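Glycoside hydrolase family 81 (Clostridium thermocellum, PDB 6FOP) probably hydrolyses beta-1,3-glucans such as laminarin, as a family 81 glycoside hydrolase of the Clostridium thermocellum cellulosome. Local coordinates at residues Asn87-Tyr97 against Phe138-Ser148; Ile324-Ala333 against His345-Ala356. All blocks are in the same frame, centred on the assembly; numbering follows the deposited sequence. Where two conformers were deposited one is given.

Contact 1 is a paired-strand contact far out in the molecule and only partly buried, whereas contact 2 is a largely buried meeting of helices. Contact 1 pairs strands 89-93 and 143-147 and also takes in the end of strand 133-139 and the turn that follows it; backbone hydrogen bonds hold it, and its polar face carries a magnesium ion. Contact 2 joins two helices of the family 81 C-terminal domain through aliphatic side chains and a single direct hydrogen bond, from a histidine to a loop carbonyl. They share no element: the centres of contact 1 and contact 2 are about 61 Å apart, on opposite sides of the chain's centre.

Contact 1 (Asn87-Tyr97 against Phe138-Ser148); sequences NDFTVGHSSVY and FTGGNPRIDFS. With MG (magnesium ion), chain B.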
loop_
_atom_site.group_PDB
_atom_site.type_symbol
_atom_site.label_atom_id
_atom_site.label_comp_id
_atom_site.label_asym_id
_atom_site.label_seq_id
_atom_site.Cartn_x
_atom_site.Cartn_y
_atom_site.Cartn_z
ATOM N N ASN A 87 -25.872 1.455 -6.445
ATOM C CA ASN A 87 -26.261 1.749 -7.832
ATOM C C ASN A 87 -27.073 3.029 -7.912
ATOM O O ASN A 87 -28.254 3.044 -7.519
ATOM C CB ASN A 87 -27.062 0.551 -8.350
ATOM C CG ASN A 87 -27.527 0.693 -9.781
ATOM O OD1 ASN A 87 -26.783 1.061 -10.661
ATOM N ND2 ASN A 87 -28.784 0.336 -10.013
ATOM N N ASP A 88 -26.469 4.114 -8.395
ATOM C CA ASP A 88 -27.254 5.308 -8.718
ATOM C C ASP A 88 -27.822 5.137 -10.122
ATOM O O ASP A 88 -28.998 5.453 -10.360
ATOM C CB ASP A 88 -26.403 6.587 -8.587
ATOM C CG ASP A 88 -26.052 6.929 -7.142
ATOM O OD1 ASP A 88 -26.830 6.590 -6.214
ATOM O OD2 ASP A 88 -24.959 7.554 -6.927
ATOM N N PHE A 89 -27.021 4.652 -11.062
ATOM C CA PHE A 89 -27.546 4.243 -12.373
ATOM C C PHE A 89 -26.651 3.176 -12.956
ATOM O O PHE A 89 -25.429 3.121 -12.661
ATOM C CB PHE A 89 -27.697 5.418 -13.355
ATOM C CG PHE A 89 -26.450 6.194 -13.563
ATOM C CD1 PHE A 89 -25.560 5.829 -14.583
ATOM C CD2 PHE A 89 -26.177 7.315 -12.809
ATOM C CE1 PHE A 89 -24.408 6.562 -14.810
ATOM C CE2 PHE A 89 -25.024 8.043 -13.013
ATOM C CZ PHE A 89 -24.150 7.683 -14.039
ATOM N N THR A 90 -27.228 2.333 -13.810
ATOM C CA THR A 90 -26.471 1.341 -14.528
ATOM C C THR A 90 -26.323 1.791 -15.988
ATOM O O THR A 90 -27.316 2.139 -16.651
ATOM C CB THR A 90 -27.147 -0.049 -14.421
ATOM O OG1 THR A 90 -27.075 -0.503 -13.055
ATOM C CG2 THR A 90 -26.495 -1.041 -15.291
ATOM N N VAL A 91 -25.088 1.797 -16.475
ATOM C CA VAL A 91 -24.791 2.067 -17.871
ATOM C C VAL A 91 -24.929 0.746 -18.592
ATOM O O VAL A 91 -24.074 -0.123 -18.488
ATOM C CB VAL A 91 -23.376 2.646 -18.048
ATOM C CG1 VAL A 91 -23.030 2.841 -19.518
ATOM C CG2 VAL A 91 -23.238 3.968 -17.309
ATOM N N GLY A 92 -26.047 0.624 -19.327
ATOM C CA GLY A 92 -26.363 -0.552 -20.119
ATOM C C GLY A 92 -26.360 -0.211 -21.607
ATOM O O GLY A 92 -25.877 0.853 -22.023
ATOM N N HIS A 93 -26.965 -1.095 -22.389
ATOM C CA HIS A 93 -26.857 -1.079 -23.837
ATOM C C HIS A 93 -28.275 -1.278 -24.411
ATOM O O HIS A 93 -29.096 -2.053 -23.873
ATOM C CB HIS A 93 -25.900 -2.179 -24.249
ATOM C CG HIS A 93 -25.485 -2.153 -25.682
ATOM N ND1 HIS A 93 -26.333 -2.524 -26.696
ATOM C CD2 HIS A 93 -24.299 -1.889 -26.267
ATOM C CE1 HIS A 93 -25.696 -2.477 -27.851
ATOM N NE2 HIS A 93 -24.458 -2.086 -27.616
ATOM N N SER A 94 -28.568 -0.576 -25.503
ATOM C CA SER A 94 -29.930 -0.527 -26.048
ATOM C C SER A 94 -30.394 -1.825 -26.682
ATOM O O SER A 94 -31.587 -2.043 -26.819
ATOM C CB SER A 94 -30.056 0.627 -27.044
ATOM O OG SER A 94 -29.230 0.467 -28.169
ATOM N N SER A 95 -29.473 -2.646 -27.161
ATOM C CA SER A 95 -29.845 -3.936 -27.758
ATOM C C SER A 95 -29.273 -5.201 -27.120
ATOM O O SER A 95 -29.801 -6.280 -27.346
ATOM C CB SER A 95 -29.588 -3.914 -29.270
ATOM O OG SER A 95 -28.251 -3.626 -29.569
ATOM N N VAL A 96 -28.260 -5.073 -26.270
ATOM C CA VAL A 96 -27.685 -6.202 -25.591
ATOM C C VAL A 96 -28.104 -6.029 -24.144
ATOM O O VAL A 96 -27.614 -5.144 -23.468
ATOM C CB VAL A 96 -26.146 -6.251 -25.714
ATOM C CG1 VAL A 96 -25.599 -7.447 -24.949
ATOM C CG2 VAL A 96 -25.735 -6.357 -27.179
ATOM N N TYR A 97 -29.023 -6.857 -23.673
ATOM C CA TYR A 97 -29.510 -6.758 -22.291
ATOM C C TYR A 97 -28.724 -7.652 -21.321
ATOM O O TYR A 97 -28.766 -7.422 -20.103
ATOM C CB TYR A 97 -31.016 -7.058 -22.236
ATOM C CG TYR A 97 -31.912 -5.876 -22.599
ATOM C CD1 TYR A 97 -31.630 -5.058 -23.697
ATOM C CD2 TYR A 97 -33.068 -5.589 -21.850
ATOM C CE1 TYR A 97 -32.445 -3.977 -24.043
ATOM C CE2 TYR A 97 -33.891 -4.515 -22.178
ATOM C CZ TYR A 97 -33.578 -3.717 -23.274
ATOM O OH TYR A 97 -34.384 -2.646 -23.620
ATOM N N PHE A 138 -19.056 2.603 -26.990
ATOM C CA PHE A 138 -20.085 1.628 -27.359
ATOM C C PHE A 138 -19.871 1.090 -28.777
ATOM O O PHE A 138 -19.394 1.808 -29.666
ATOM C CB PHE A 138 -21.463 2.299 -27.278
ATOM C CG PHE A 138 -21.966 2.431 -25.886
ATOM C CD1 PHE A 138 -21.405 3.355 -25.005
ATOM C CD2 PHE A 138 -22.974 1.618 -25.442
ATOM C CE1 PHE A 138 -21.848 3.407 -23.687
ATOM C CE2 PHE A 138 -23.425 1.683 -24.139
ATOM C CZ PHE A 138 -22.874 2.585 -23.274
ATOM N N THR A 139 -20.225 -0.183 -28.980
ATOM C CA THR A 139 -20.444 -0.693 -30.317
ATOM C C THR A 139 -21.803 -1.417 -30.352
ATOM O O THR A 139 -22.299 -1.922 -29.343
ATOM C CB THR A 139 -19.368 -1.692 -30.764
ATOM O OG1 THR A 139 -19.538 -2.945 -30.067
ATOM C CG2 THR A 139 -17.983 -1.119 -30.604
ATOM N N GLY A 140 -22.448 -1.363 -31.505
ATOM C CA GLY A 140 -23.633 -2.160 -31.753
ATOM C C GLY A 140 -24.913 -1.617 -31.192
ATOM O O GLY A 140 -25.940 -2.283 -31.287
ATOM N N GLY A 141 -24.871 -0.410 -30.626
ATOM C CA GLY A 141 -26.041 0.196 -30.046
ATOM C C GLY A 141 -25.746 1.376 -29.163
ATOM O O GLY A 141 -24.618 1.861 -29.090
ATOM N N ASN A 142 -26.769 1.797 -28.441
ATOM C CA ASN A 142 -26.758 3.053 -27.726
ATOM C C ASN A 142 -26.618 2.872 -26.210
ATOM O O ASN A 142 -27.075 1.871 -25.658
ATOM C CB ASN A 142 -28.067 3.779 -27.989
ATOM C CG ASN A 142 -28.138 4.326 -29.389
ATOM O OD1 ASN A 142 -27.158 4.853 -29.918
ATOM N ND2 ASN A 142 -29.313 4.241 -29.985
ATOM N N PRO A 143 -26.067 3.886 -25.531
ATOM C CA PRO A 143 -26.102 3.878 -24.060
ATOM C C PRO A 143 -27.516 3.897 -23.559
ATOM O O PRO A 143 -28.301 4.748 -23.984
ATOM C CB PRO A 143 -25.384 5.180 -23.682
ATOM C CG PRO A 143 -24.550 5.498 -24.878
ATOM C CD PRO A 143 -25.399 5.089 -26.037
ATOM N N ARG A 144 -27.842 2.943 -22.693
ATOM C CA ARG A 144 -29.145 2.851 -22.073
ATOM C C ARG A 144 -28.888 3.020 -20.595
ATOM O O ARG A 144 -28.334 2.117 -19.968
ATOM C CB ARG A 144 -29.780 1.486 -22.391
ATOM C CG ARG A 144 -31.180 1.285 -21.803
ATOM C CD ARG A 144 -31.748 -0.066 -22.236
ATOM N NE ARG A 144 -30.968 -1.200 -21.730
ATOM C CZ ARG A 144 -31.100 -1.757 -20.527
ATOM N NH1 ARG A 144 -32.016 -1.316 -19.652
ATOM N NH2 ARG A 144 -30.342 -2.796 -20.170
ATOM N N ILE A 145 -29.206 4.206 -20.077
ATOM C CA ILE A 145 -28.888 4.585 -18.698
ATOM C C ILE A 145 -30.085 4.278 -17.812
ATOM O O ILE A 145 -31.101 5.007 -17.807
ATOM C CB ILE A 145 -28.459 6.065 -18.586
ATOM C CG1 ILE A 145 -27.449 6.423 -19.702
ATOM C CG2 ILE A 145 -27.907 6.351 -17.187
ATOM C CD1 ILE A 145 -26.183 5.598 -19.754
ATOM N N ASP A 146 -29.972 3.167 -17.085
ATOM C CA ASP A 146 -31.038 2.633 -16.251
ATOM C C ASP A 146 -30.856 3.130 -14.826
ATOM O O ASP A 146 -30.017 2.616 -14.065
ATOM C CB ASP A 146 -30.994 1.103 -16.327
ATOM C CG ASP A 146 -32.062 0.421 -15.510
ATOM O OD1 ASP A 146 -32.904 1.096 -14.900
ATOM O OD2 ASP A 146 -32.029 -0.834 -15.469
ATOM N N PHE A 147 -31.595 4.175 -14.477
ATOM C CA PHE A 147 -31.484 4.812 -13.152
ATOM C C PHE A 147 -32.160 3.987 -12.065
ATOM O O PHE A 147 -33.098 3.213 -12.335
ATOM C CB PHE A 147 -32.089 6.227 -13.177
ATOM C CG PHE A 147 -31.251 7.227 -13.913
ATOM C CD1 PHE A 147 -31.364 7.362 -15.285
ATOM C CD2 PHE A 147 -30.308 8.000 -13.227
ATOM C CE1 PHE A 147 -30.560 8.275 -15.975
ATOM C CE2 PHE A 147 -29.508 8.909 -13.899
ATOM C CZ PHE A 147 -29.618 9.030 -15.277
ATOM N N SER A 148 -31.658 4.135 -10.841
ATOM C CA SER A 148 -32.321 3.594 -9.657
ATOM C C SER A 148 -33.446 4.547 -9.248
ATOM O O SER A 148 -33.289 5.380 -8.343
ATOM C CB SER A 148 -31.318 3.394 -8.531
ATOM O OG SER A 148 -31.980 2.943 -7.382
HETATM MG MG MG B . -34.533 2.424 -14.019
HETATM O O HOH W 1 -29.533 2.567 -5.234
HETATM O O HOH W 2 -30.046 -1.979 -12.898
HETATM O O HOH W 3 -27.746 -3.601 -21.199
HETATM O O HOH W 4 -28.746 -1.769 -31.684
HETATM O O HOH W 5 -36.159 3.209 -12.600
HETATM O O HOH W 6 -35.928 1.886 -15.810
#
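Phe89, Val91, Ile145 and Phe147 line one face of a pair of antiparallel strands, 89-93 and 143-147, and form its apolar centre. The CB of Phe89 sits over the face of the Phe147 ring, 4.0 Å from its centroid, a CH-pi contact, while the two rings meet obliquely with planes at 48°. With CG of Phe89 between its backbone N and carbonyl carbon (chi1 55°), the ring lies alongside Ile145, and its CD1 comes within 3.5 Å of Ile145 CG2. Farther along, Val91 CG1 reaches the edge of the Phe138 ring, one face of which is covered by Pro143; Phe201 and Ile203 of strand 200-206 pack on this side.

Along the backbones, Thr90 with Asp146 and Gly92 with Arg144 are hydrogen-bonded pairs, each joined by two bonds.

At the turn, His93 NE2 donates to Thr139 O (2.8 Å), an acceptor lying near the ring plane, and ND1 accepts from the backbone N of Ser95 and Val96. Both ring nitrogens are thus engaged, which fixes the ring's rotation. Ser94 OG takes the N-H of Asn142 at 2.8 Å.

On the polar face, Arg144 bends at chi3 (63°) so that NE donates to His93 O at 3.0 Å; the oxygen lies in the guanidinium plane, although NE stands well above the carbonyl plane. The guanidinium lies flat on Tyr97, Arg144 CZ 4.2 Å from the centroid of the Tyr97 ring, a cation-pi stack. Asp146 OD1 (2.3 Å) and Phe147 O, with two waters, bind the magnesium ion, whose site Gly188 completes. Such a two-faced pair is characteristic of neighbouring strands in an antiparallel sheet packed against a second sheet, here through strand 200-206; the magnesium is particular to this site.

Contact 2 (Ile324-Ala333 against His345-Ala356); sequences INELALQADA and HLGKLSCALPIA
His345 opens the contact from helix 339-359 by reaching across to the loop that follows helix 317-329. With CG anti to the backbone N (chi1 -179°), the imidazole extends far enough for NE2 to donate to Ala331 O at 2.8 Å. The oxygen lies in the ring plane, yet NE2 approaches from well above the carbonyl plane; the N-H...O angle is 159°. On the other side of the ring, His345 ND1 is 2.6 Å from a water that donates to Ala333 O and accepts from Lys348 NZ. Both nitrogens thus have a partner, and the ring ties down the type I turn Gln330-Ala333, while Phe371 meets it with its plane roughly perpendicular.

One turn on, Lys348 runs obliquely across Leu327, its CD 3.9 Å from Leu327 CD1. Its aliphatic part therefore packs against the leucine, while NZ goes on to the water and to Asp642 O. Leu349 brings CD1 against Ala331 O, beside the histidine bond.

Ala352 is where the packing is tightest: its CB lies 3.3 Å from Leu327 CD2, closer than usual for two carbons. Ile324 CD1 touches the same methyl more loosely. Near the kink at residues 354-355, Ile355 CG2 meets Ile324 CD1 at 3.9 Å, and Ala356 CB rests against Ile324 CG2. Helices 362-379 and 646-659 also contact Ile324.

The short helical segments run at 136° to each other, their axes 10.8 Å apart at closest approach: successive, roughly antiparallel helices joined by a loop, as in the (alpha/alpha)6 barrels of the six-hairpin glycosidase clan to which this C-terminal domain belongs.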
loop_
_atom_site.group_PDB
_atom_site.type_symbol
_atom_site.label_atom_id
_atom_site.label_comp_id
_atom_site.label_asym_id
_atom_site.label_seq_id
_atom_site.Cartn_x
_atom_site.Cartn_y
_atom_site.Cartn_z
ATOM N N ILE A 324 19.866 -12.543 24.728
ATOM C CA ILE A 324 20.434 -12.977 23.445
ATOM C C ILE A 324 20.743 -14.478 23.473
ATOM O O ILE A 324 20.409 -15.188 22.539
ATOM C CB ILE A 324 21.637 -12.114 23.059
ATOM C CG1 ILE A 324 21.159 -10.730 22.596
ATOM C CG2 ILE A 324 22.512 -12.785 22.008
ATOM C CD1 ILE A 324 20.413 -10.715 21.259
ATOM N N ASN A 325 21.350 -14.956 24.561
ATOM C CA ASN A 325 21.607 -16.398 24.690
ATOM C C ASN A 325 20.332 -17.223 24.729
ATOM O O ASN A 325 20.286 -18.322 24.165
ATOM C CB ASN A 325 22.480 -16.691 25.908
ATOM C CG ASN A 325 23.931 -16.313 25.685
ATOM O OD1 ASN A 325 24.436 -16.340 24.563
ATOM N ND2 ASN A 325 24.611 -15.979 26.751
ATOM N N GLU A 326 19.304 -16.708 25.395
ATOM C CA GLU A 326 18.031 -17.411 25.454
ATOM C C GLU A 326 17.452 -17.538 24.033
ATOM O O GLU A 326 16.972 -18.609 23.655
ATOM C CB GLU A 326 17.065 -16.693 26.424
ATOM C CG GLU A 326 17.493 -16.842 27.888
ATOM C CD GLU A 326 16.791 -15.941 28.893
ATOM O OE1 GLU A 326 15.958 -15.104 28.504
ATOM O OE2 GLU A 326 17.092 -16.078 30.128
ATOM N N LEU A 327 17.509 -16.464 23.258
ATOM C CA LEU A 327 17.037 -16.521 21.889
ATOM C C LEU A 327 17.892 -17.443 21.032
ATOM O O LEU A 327 17.365 -18.153 20.168
ATOM C CB LEU A 327 16.976 -15.110 21.295
ATOM C CG LEU A 327 16.494 -15.037 19.849
ATOM C CD1 LEU A 327 15.070 -15.541 19.672
ATOM C CD2 LEU A 327 16.646 -13.626 19.360
ATOM N N ALA A 328 19.208 -17.420 21.235
ATOM C CA ALA A 328 20.095 -18.262 20.439
ATOM C C ALA A 328 19.762 -19.743 20.577
ATOM O O ALA A 328 19.895 -20.498 19.610
ATOM C CB ALA A 328 21.551 -17.981 20.762
ATOM N N LEU A 329 19.311 -20.161 21.757
ATOM C CA LEU A 329 18.870 -21.560 21.924
ATOM C C LEU A 329 17.702 -21.936 21.019
ATOM O O LEU A 329 17.535 -23.128 20.694
ATOM C CB LEU A 329 18.488 -21.853 23.371
ATOM C CG LEU A 329 19.640 -21.829 24.363
ATOM C CD1 LEU A 329 19.067 -21.997 25.758
ATOM C CD2 LEU A 329 20.708 -22.881 24.075
ATOM N N GLN A 330 16.906 -20.927 20.635
ATOM C CA GLN A 330 15.752 -21.086 19.758
ATOM C C GLN A 330 15.993 -20.605 18.339
ATOM O O GLN A 330 15.046 -20.442 17.581
ATOM C CB GLN A 330 14.559 -20.337 20.358
ATOM C CG GLN A 330 14.278 -20.628 21.824
ATOM C CD GLN A 330 14.186 -22.099 22.160
ATOM O OE1 GLN A 330 14.612 -22.526 23.243
ATOM N NE2 GLN A 330 13.617 -22.886 21.252
ATOM N N ALA A 331 17.248 -20.391 17.954
ATOM C CA ALA A 331 17.561 -19.805 16.639
ATOM C C ALA A 331 17.054 -20.627 15.471
ATOM O O ALA A 331 16.735 -20.055 14.419
ATOM C CB ALA A 331 19.070 -19.600 16.479
ATOM N N ASP A 332 16.977 -21.941 15.644
ATOM C CA ASP A 332 16.534 -22.831 14.586
ATOM C C ASP A 332 15.098 -23.339 14.788
ATOM O O ASP A 332 14.723 -24.370 14.213
ATOM C CB ASP A 332 17.527 -23.990 14.466
ATOM C CG ASP A 332 17.623 -24.823 15.734
ATOM O OD1 ASP A 332 17.108 -24.391 16.808
ATOM O OD2 ASP A 332 18.222 -25.915 15.635
ATOM N N ALA A 333 14.297 -22.597 15.561
ATOM C CA ALA A 333 12.954 -23.042 16.017
ATOM C C ALA A 333 11.830 -22.047 15.634
ATOM O O ALA A 333 11.221 -21.403 16.482
ATOM C CB ALA A 333 12.980 -23.276 17.530
ATOM N N HIS A 345 9.864 -15.588 11.957
ATOM C CA HIS A 345 11.061 -16.052 12.638
ATOM C C HIS A 345 12.317 -15.371 12.081
ATOM O O HIS A 345 13.188 -14.939 12.835
ATOM C CB HIS A 345 11.148 -17.569 12.535
ATOM C CG HIS A 345 12.329 -18.147 13.232
ATOM N ND1 HIS A 345 12.369 -18.308 14.593
ATOM C CD2 HIS A 345 13.521 -18.584 12.764
ATOM C CE1 HIS A 345 13.533 -18.815 14.936
ATOM N NE2 HIS A 345 14.252 -18.994 13.849
ATOM N N LEU A 346 12.422 -15.294 10.755
ATOM C CA LEU A 346 13.564 -14.619 10.125
ATOM C C LEU A 346 13.649 -13.144 10.540
ATOM O O LEU A 346 14.740 -12.614 10.755
ATOM C CB LEU A 346 13.496 -14.700 8.614
ATOM C CG LEU A 346 13.820 -16.068 8.030
ATOM C CD1 LEU A 346 13.525 -16.058 6.521
ATOM C CD2 LEU A 346 15.275 -16.475 8.279
ATOM N N GLY A 347 12.492 -12.492 10.710
ATOM C CA GLY A 347 12.487 -11.110 11.178
ATOM C C GLY A 347 13.022 -10.992 12.614
ATOM O O GLY A 347 13.776 -10.078 12.940
ATOM N N LYS A 348 12.603 -11.927 13.469
ATOM C CA LYS A 348 13.074 -11.992 14.852
ATOM C C LYS A 348 14.615 -12.096 14.875
ATOM O O LYS A 348 15.278 -11.362 15.624
ATOM C CB LYS A 348 12.417 -13.174 15.553
ATOM C CG LYS A 348 12.803 -13.288 16.999
ATOM C CD LYS A 348 11.940 -14.235 17.790
ATOM C CE LYS A 348 11.720 -15.583 17.247
ATOM N NZ LYS A 348 10.718 -16.248 18.168
ATOM N N LEU A 349 15.165 -12.998 14.061
ATOM C CA LEU A 349 16.636 -13.121 14.006
ATOM C C LEU A 349 17.309 -11.848 13.458
ATOM O O LEU A 349 18.359 -11.416 13.938
ATOM C CB LEU A 349 17.071 -14.327 13.219
ATOM C CG LEU A 349 16.560 -15.679 13.735
ATOM C CD1 LEU A 349 17.258 -16.810 13.021
ATOM C CD2 LEU A 349 16.633 -15.891 15.213
ATOM N N SER A 350 16.685 -11.264 12.432
ATOM C CA SER A 350 17.196 -10.045 11.808
ATOM C C SER A 350 17.314 -8.875 12.762
ATOM O O SER A 350 18.235 -8.049 12.634
ATOM C CB SER A 350 16.297 -9.637 10.640
ATOM O OG SER A 350 16.252 -10.614 9.624
ATOM N N CYS A 351 16.359 -8.794 13.696
ATOM C CA CYS A 351 16.348 -7.745 14.692
ATOM C C CYS A 351 17.277 -8.027 15.893
ATOM O O CYS A 351 17.765 -7.091 16.520
ATOM C CB CYS A 351 14.913 -7.460 15.144
ATOM S SG CYS A 351 13.870 -6.722 13.880
ATOM N N ALA A 352 17.546 -9.298 16.175
ATOM C CA ALA A 352 18.434 -9.645 17.306
ATOM C C ALA A 352 19.903 -9.680 16.917
ATOM O O ALA A 352 20.778 -9.471 17.761
ATOM C CB ALA A 352 18.031 -10.976 17.872
ATOM N N LEU A 353 20.188 -9.979 15.650
ATOM C CA LEU A 353 21.561 -10.141 15.174
ATOM C C LEU A 353 22.487 -8.976 15.554
ATOM O O LEU A 353 23.560 -9.206 16.143
ATOM C CB LEU A 353 21.543 -10.391 13.663
ATOM C CG LEU A 353 22.885 -10.441 12.955
ATOM C CD1 LEU A 353 23.824 -11.497 13.555
ATOM C CD2 LEU A 353 22.692 -10.665 11.466
ATOM N N PRO A 354 22.104 -7.731 15.252
ATOM C CA PRO A 354 23.013 -6.627 15.587
ATOM C C PRO A 354 23.235 -6.461 17.093
ATOM O O PRO A 354 24.292 -5.940 17.505
ATOM C CB PRO A 354 22.322 -5.398 14.997
ATOM C CG PRO A 354 20.918 -5.805 14.815
ATOM C CD PRO A 354 20.932 -7.261 14.507
ATOM N N ILE A 355 22.244 -6.854 17.899
ATOM C CA ILE A 355 22.374 -6.744 19.349
ATOM C C ILE A 355 23.452 -7.733 19.818
ATOM O O ILE A 355 24.322 -7.386 20.639
ATOM C CB ILE A 355 21.021 -6.963 20.040
ATOM C CG1 ILE A 355 20.002 -5.926 19.537
ATOM C CG2 ILE A 355 21.166 -6.908 21.558
ATOM C CD1 ILE A 355 18.568 -6.176 19.948
ATOM N N ALA A 356 23.388 -8.973 19.324
ATOM C CA ALA A 356 24.459 -9.933 19.599
ATOM C C ALA A 356 25.847 -9.397 19.234
ATOM O O ALA A 356 26.821 -9.545 20.006
ATOM C CB ALA A 356 24.219 -11.256 18.903
HETATM O O HOH W 7 10.442 -18.392 16.367
#